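Local atomic coordinates of probable 2-oxoacid ferredoxin oxidoreductase, alpha chain (Thermoplasma acidophilum, PDB entry 3JU3), a protein that probably catalyses, as part of a larger complex, the ferredoxin-dependent oxidative decarboxylation of 2-oxoacids such as 2-oxoglutarate to acyl-CoA. Residues A77-A80 / Q81-K84. Sequence-based numbering, arbitrary orientation.
Sequences AQAA and QMIK
Ala-79 and Ile-83 sit one turn apart in helix 79-87 and meet through both backbone and side chain. Ile-83 N makes a 3.1 Å hydrogen bond to Ala-79 O, the donor lying in the carbonyl plane, and the same oxygen has Ile-83 CG1 against it at 3.0 Å, a tight approach. With CG1 anti to the carbonyl carbon (chi1 -69°), that branch is laid back along the preceding turn, and CD1 reaches Ala-79 CB at 4.0 Å. From the neighbouring position, selenomethionine Met-82 bends at chi3 to bring its terminal CE within 3.9 Å of the same Ala-79 CB, so one methyl receives two longer chains. The next bond in the helical series, Lys-84 N to Ala-80 O, is 3.0 Å long, its donor tilted 29° from the carbonyl plane. Ahead of these, Gln-81 N makes a weak, long hydrogen bond to Gln-78 O. A water adds a second link: it accepts from Gln-78 N and donates to Gln-81 OE1 at 2.7 Å, tying the Gln-78 backbone to the extended Gln-81 side chain.

Farther out, Val-19 and Leu-47 of the sheet pack on Ile-83, while Trp-21 and Leu-47 cover Ala-79. Met-82 meets Phe-50 of a second subunit, and a strand of that subunit pairs antiparallel with Ala-77, carrying the sheet across the interface. Replacing Ile-83 with an alanine would probably leave Ala-79 CB and Leu-47 without their shared apolar partner and open a gap between helix and sheet. The contact thus divides its chemistry by side: in this piece of core domain II, buried Ala-79 and Ile-83 pack the helix on strands 16-21 and 42-47 and Met-82 faces the second subunit, whereas amide and water join Gln-78 to exposed Gln-81.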
loop_
_atom_site.group_PDB
_atom_site.type_symbol
_atom_site.label_atom_id
_atom_site.label_comp_id
_atom_site.label_asym_id
_atom_site.label_seq_id
_atom_site.Cartn_x
_atom_site.Cartn_y
_atom_site.Cartn_z
ATOM N N ALA A 77 -3.017 -3.548 -8.155
ATOM C CA ALA A 77 -3.735 -3.763 -9.425
ATOM C C ALA A 77 -4.770 -4.888 -9.301
ATOM O O ALA A 77 -4.657 -5.794 -8.413
ATOM C CB ALA A 77 -2.783 -4.097 -10.552
ATOM N N GLN A 78 -5.758 -4.758 -10.177
ATOM C CA GLN A 78 -6.690 -5.780 -10.565
ATOM C C GLN A 78 -6.013 -6.438 -11.759
ATOM O O GLN A 78 -5.695 -5.746 -12.732
ATOM C CB GLN A 78 -8.008 -5.095 -11.015
ATOM C CG GLN A 78 -8.727 -4.337 -9.894
ATOM C CD GLN A 78 -9.831 -3.376 -10.363
ATOM O OE1 GLN A 78 -10.581 -3.656 -11.301
ATOM N NE2 GLN A 78 -9.939 -2.244 -9.681
ATOM N N ALA A 79 -5.756 -7.749 -11.696
ATOM C CA ALA A 79 -5.211 -8.457 -12.851
ATOM C C ALA A 79 -6.108 -8.384 -14.094
ATOM O O ALA A 79 -5.648 -8.739 -15.174
ATOM C CB ALA A 79 -4.872 -9.902 -12.527
ATOM N N ALA A 80 -7.367 -7.914 -13.950
ATOM C CA ALA A 80 -8.305 -7.893 -15.068
ATOM C C ALA A 80 -7.815 -7.000 -16.190
ATOM O O ALA A 80 -8.040 -7.292 -17.369
ATOM C CB ALA A 80 -9.738 -7.435 -14.625
ATOM N N GLN A 81 -7.200 -5.877 -15.835
ATOM C CA GLN A 81 -6.781 -4.934 -16.851
ATOM C C GLN A 81 -5.766 -5.579 -17.790
ATOM O O GLN A 81 -5.929 -5.550 -19.025
ATOM C CB GLN A 81 -6.244 -3.637 -16.246
ATOM C CG GLN A 81 -7.234 -2.475 -16.337
ATOM C CD GLN A 81 -6.766 -1.261 -15.543
ATOM O OE1 GLN A 81 -6.671 -1.323 -14.315
ATOM N NE2 GLN A 81 -6.480 -0.155 -16.239
HETATM N N MSE A 82 -4.748 -6.184 -17.228
HETATM C CA MSE A 82 -3.696 -6.722 -18.087
HETATM C C MSE A 82 -4.145 -8.001 -18.810
HETATM O O MSE A 82 -3.686 -8.267 -19.902
HETATM C CB MSE A 82 -2.382 -6.875 -17.314
HETATM C CG MSE A 82 -2.115 -8.232 -16.782
HETATM SE SE MSE A 82 -0.522 -8.253 -15.660
HETATM C CE MSE A 82 -1.419 -8.690 -13.996
ATOM N N ILE A 83 -5.051 -8.767 -18.202
ATOM C CA ILE A 83 -5.616 -9.976 -18.803
ATOM C C ILE A 83 -6.415 -9.592 -20.043
ATOM O O ILE A 83 -6.308 -10.258 -21.080
ATOM C CB ILE A 83 -6.498 -10.745 -17.807
ATOM C CG1 ILE A 83 -5.623 -11.348 -16.698
ATOM C CG2 ILE A 83 -7.345 -11.867 -18.501
ATOM C CD1 ILE A 83 -6.407 -12.019 -15.565
ATOM N N LYS A 84 -7.220 -8.543 -19.923
ATOM C CA LYS A 84 -7.970 -8.018 -21.042
ATOM C C LYS A 84 -7.049 -7.544 -22.157
ATOM O O LYS A 84 -7.333 -7.802 -23.330
ATOM C CB LYS A 84 -8.902 -6.866 -20.616
ATOM C CG LYS A 84 -9.745 -6.353 -21.782
ATOM C CD LYS A 84 -10.911 -5.512 -21.309
ATOM C CE LYS A 84 -10.559 -4.038 -21.227
ATOM N NZ LYS A 84 -11.716 -3.255 -20.711
HETATM O O HOH W 1 -5.649 -2.438 -12.115
#